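Side-chain contact in dehydroquinate synthase (Thermus thermophilus, PDB 1UJN), which probably converts 3-deoxy-D-arabino-heptulosonate 7-phosphate into dehydroquinate, releasing phosphate, in the second step of the chorismate pathway: residues A[287-292]-A[336-341]. Sequence-based numbering, arbitrary orientation.
Sequences PPLAFE and AWREEL
Leu289 meets Trp337 and Arg338 where a loop of the α-helical C-terminal domain of dehydroquinate synthase packs against helix 327-342. The leucine and indole side chains cross at about a right angle, and both methyls bear on the benzo rim: CD1 of Leu289 lies at the ring edge, near its plane, 3.8 Å from CZ3 of Trp337, while CD2 of Leu289 is 3.9 Å from CH2 of Trp337. Trp337 reaches this position with CG anti to its own backbone N (chi1 177°), which carries the indole out from the helix so that its benzo edge reaches Leu289. The pyrrole edge is held by a hydrogen bond from NE1 of Trp337 to the carbonyl O of Tyr253 on helix 247-264, and Leu341 CD1 covers one ring face, one helical turn on.

Arg338 runs past Leu289 in the opposite direction, its CG 4.1 Å from Leu289 CD1. A bend at chi3 (70°) sets one guanidinium face over the loop backbone. With Leu289 O above that plane and 3.7 Å from Arg338 NE, the geometry is that of van der Waals contact without a hydrogen bond, to which the positive charge probably adds some attraction. Replacing Arg338 by an alanine would probably uncover the CD1 flank of Leu289 and leave its carbonyl without the cationic group beside it. Leu289 O sits off-centre over the guanidinium, 3.9 Å from CZ and 4.0 Å from NH1 of Arg338.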
ATOM      1  N   PRO A 287     -16.909 -28.841 -16.999  1.00 31.08           N
ATOM      2  CA  PRO A 287     -17.088 -28.901 -18.452  1.00 32.27           C
ATOM      3  C   PRO A 287     -15.979 -29.783 -19.020  1.00 35.33           C
ATOM      4  O   PRO A 287     -14.928 -29.937 -18.399  1.00 34.84           O
ATOM      5  CB  PRO A 287     -16.929 -27.451 -18.870  1.00 32.56           C
ATOM      6  CG  PRO A 287     -15.872 -26.966 -17.923  1.00 30.34           C
ATOM      7  CD  PRO A 287     -16.327 -27.546 -16.597  1.00 31.32           C
ATOM      8  N   PRO A 288     -16.195 -30.377 -20.202  1.00 37.11           N
ATOM      9  CA  PRO A 288     -15.131 -31.222 -20.750  1.00 39.64           C
ATOM     10  C   PRO A 288     -13.805 -30.477 -20.813  1.00 40.97           C
ATOM     11  O   PRO A 288     -13.758 -29.284 -21.120  1.00 40.12           O
ATOM     12  CB  PRO A 288     -15.671 -31.615 -22.128  1.00 40.27           C
ATOM     13  CG  PRO A 288     -16.642 -30.508 -22.463  1.00 40.07           C
ATOM     14  CD  PRO A 288     -17.320 -30.256 -21.145  1.00 37.39           C
ATOM     15  N   LEU A 289     -12.728 -31.185 -20.502  1.00 42.57           N
ATOM     16  CA  LEU A 289     -11.403 -30.589 -20.505  1.00 45.10           C
ATOM     17  C   LEU A 289     -10.341 -31.584 -20.963  1.00 46.45           C
ATOM     18  O   LEU A 289     -10.361 -32.752 -20.580  1.00 46.66           O
ATOM     19  CB  LEU A 289     -11.080 -30.063 -19.102  1.00 46.39           C
ATOM     20  CG  LEU A 289     -11.817 -30.770 -17.956  1.00 48.29           C
ATOM     21  CD1 LEU A 289     -11.362 -32.222 -17.860  1.00 48.41           C
ATOM     22  CD2 LEU A 289     -11.557 -30.038 -16.648  1.00 49.26           C
ATOM     23  N   ALA A 290      -9.427 -31.116 -21.803  1.00 47.74           N
ATOM     24  CA  ALA A 290      -8.356 -31.959 -22.312  1.00 49.13           C
ATOM     25  C   ALA A 290      -7.038 -31.472 -21.734  1.00 50.34           C
ATOM     26  O   ALA A 290      -6.885 -30.290 -21.432  1.00 50.65           O
ATOM     27  CB  ALA A 290      -8.318 -31.895 -23.832  1.00 48.62           C
ATOM     28  N   PHE A 291      -6.085 -32.384 -21.576  1.00 51.92           N
ATOM     29  CA  PHE A 291      -4.789 -32.020 -21.027  1.00 54.02           C
ATOM     30  C   PHE A 291      -4.126 -30.930 -21.862  1.00 55.56           C
ATOM     31  O   PHE A 291      -3.465 -30.042 -21.322  1.00 55.76           O
ATOM     32  CB  PHE A 291      -3.871 -33.240 -20.974  1.00 54.49           C
ATOM     33  CG  PHE A 291      -2.569 -32.980 -20.276  1.00 54.06           C
ATOM     34  CD1 PHE A 291      -2.535 -32.755 -18.905  1.00 53.49           C
ATOM     35  CD2 PHE A 291      -1.376 -32.940 -20.991  1.00 54.99           C
ATOM     36  CE1 PHE A 291      -1.335 -32.494 -18.253  1.00 53.88           C
ATOM     37  CE2 PHE A 291      -0.168 -32.681 -20.349  1.00 55.05           C
ATOM     38  CZ  PHE A 291      -0.149 -32.457 -18.976  1.00 54.68           C
ATOM     39  N   GLU A 292      -4.311 -30.999 -23.176  1.00 57.81           N
ATOM     40  CA  GLU A 292      -3.720 -30.026 -24.089  1.00 60.54           C
ATOM     41  C   GLU A 292      -4.299 -28.627 -23.904  1.00 61.45           C
ATOM     42  O   GLU A 292      -3.602 -27.630 -24.089  1.00 62.05           O
ATOM     43  CB  GLU A 292      -3.915 -30.473 -25.541  1.00 62.05           C
ATOM     44  CG  GLU A 292      -3.410 -31.880 -25.838  1.00 64.29           C
ATOM     45  CD  GLU A 292      -4.361 -32.959 -25.352  1.00 65.79           C
ATOM     46  OE1 GLU A 292      -3.988 -34.151 -25.396  1.00 66.80           O
ATOM     47  OE2 GLU A 292      -5.487 -32.616 -24.934  1.00 67.08           O
ATOM     48  N   ALA A 336      -6.300 -40.108 -15.094  1.00 31.56           N
ATOM     49  CA  ALA A 336      -6.855 -40.835 -13.954  1.00 29.19           C
ATOM     50  C   ALA A 336      -7.807 -39.926 -13.187  1.00 29.25           C
ATOM     51  O   ALA A 336      -8.834 -40.374 -12.673  1.00 30.05           O
ATOM     52  CB  ALA A 336      -5.745 -41.309 -13.041  1.00 28.34           C
ATOM     53  N   TRP A 337      -7.449 -38.647 -13.110  1.00 28.92           N
ATOM     54  CA  TRP A 337      -8.263 -37.647 -12.422  1.00 30.05           C
ATOM     55  C   TRP A 337      -9.637 -37.590 -13.099  1.00 31.71           C
ATOM     56  O   TRP A 337     -10.671 -37.612 -12.429  1.00 31.82           O
ATOM     57  CB  TRP A 337      -7.552 -36.292 -12.501  1.00 28.37           C
ATOM     58  CG  TRP A 337      -8.281 -35.122 -11.895  1.00 26.87           C
ATOM     59  CD1 TRP A 337      -8.297 -34.745 -10.578  1.00 26.11           C
ATOM     60  CD2 TRP A 337      -9.031 -34.135 -12.606  1.00 25.99           C
ATOM     61  NE1 TRP A 337      -9.006 -33.569 -10.430  1.00 23.94           N
ATOM     62  CE2 TRP A 337      -9.467 -33.175 -11.660  1.00 25.62           C
ATOM     63  CE3 TRP A 337      -9.373 -33.964 -13.954  1.00 24.99           C
ATOM     64  CZ2 TRP A 337     -10.227 -32.059 -12.024  1.00 25.34           C
ATOM     65  CZ3 TRP A 337     -10.130 -32.854 -14.316  1.00 27.38           C
ATOM     66  CH2 TRP A 337     -10.548 -31.914 -13.353  1.00 26.29           C
ATOM     67  N   ARG A 338      -9.639 -37.532 -14.427  1.00 34.10           N
ATOM     68  CA  ARG A 338     -10.888 -37.489 -15.185  1.00 38.12           C
ATOM     69  C   ARG A 338     -11.744 -38.717 -14.886  1.00 39.67           C
ATOM     70  O   ARG A 338     -12.941 -38.598 -14.630  1.00 39.87           O
ATOM     71  CB  ARG A 338     -10.608 -37.427 -16.690  1.00 39.06           C
ATOM     72  CG  ARG A 338     -10.122 -36.081 -17.199  1.00 41.84           C
ATOM     73  CD  ARG A 338      -9.965 -36.119 -18.712  1.00 45.86           C
ATOM     74  NE  ARG A 338     -11.264 -36.185 -19.375  1.00 49.02           N
ATOM     75  CZ  ARG A 338     -11.439 -36.455 -20.663  1.00 49.96           C
ATOM     76  NH1 ARG A 338     -10.393 -36.692 -21.442  1.00 51.24           N
ATOM     77  NH2 ARG A 338     -12.663 -36.491 -21.172  1.00 50.41           N
ATOM     78  N   GLU A 339     -11.132 -39.897 -14.918  1.00 41.19           N
ATOM     79  CA  GLU A 339     -11.858 -41.130 -14.642  1.00 42.17           C
ATOM     80  C   GLU A 339     -12.410 -41.129 -13.223  1.00 42.80           C
ATOM     81  O   GLU A 339     -13.541 -41.560 -12.989  1.00 43.74           O
ATOM     82  CB  GLU A 339     -10.949 -42.346 -14.846  1.00 44.69           C
ATOM     83  CG  GLU A 339     -10.531 -42.580 -16.294  1.00 47.57           C
ATOM     84  CD  GLU A 339     -11.717 -42.784 -17.226  1.00 50.12           C
ATOM     85  OE1 GLU A 339     -12.570 -43.652 -16.934  1.00 51.00           O
ATOM     86  OE2 GLU A 339     -11.794 -42.080 -18.257  1.00 51.07           O
ATOM     87  N   GLU A 340     -11.612 -40.648 -12.276  1.00 42.10           N
ATOM     88  CA  GLU A 340     -12.038 -40.582 -10.882  1.00 42.31           C
ATOM     89  C   GLU A 340     -13.299 -39.732 -10.750  1.00 41.82           C
ATOM     90  O   GLU A 340     -14.191 -40.052  -9.966  1.00 41.82           O
ATOM     91  CB  GLU A 340     -10.923 -39.985 -10.016  1.00 44.42           C
ATOM     92  CG  GLU A 340      -9.817 -40.964  -9.656  1.00 45.65           C
ATOM     93  CD  GLU A 340     -10.098 -41.714  -8.370  1.00 47.38           C
ATOM     94  OE1 GLU A 340     -11.273 -41.752  -7.946  1.00 48.59           O
ATOM     95  OE2 GLU A 340      -9.144 -42.274  -7.785  1.00 49.12           O
ATOM     96  N   LEU A 341     -13.366 -38.650 -11.521  1.00 41.02           N
ATOM     97  CA  LEU A 341     -14.515 -37.750 -11.489  1.00 40.96           C
ATOM     98  C   LEU A 341     -15.696 -38.291 -12.285  1.00 44.25           C
ATOM     99  O   LEU A 341     -16.847 -38.144 -11.873  1.00 43.53           O
ATOM    100  CB  LEU A 341     -14.131 -36.372 -12.028  1.00 38.08           C
ATOM    101  CG  LEU A 341     -13.130 -35.577 -11.192  1.00 34.36           C
ATOM    102  CD1 LEU A 341     -12.948 -34.201 -11.806  1.00 33.68           C
ATOM    103  CD2 LEU A 341     -13.627 -35.464  -9.760  1.00 32.71           C
TER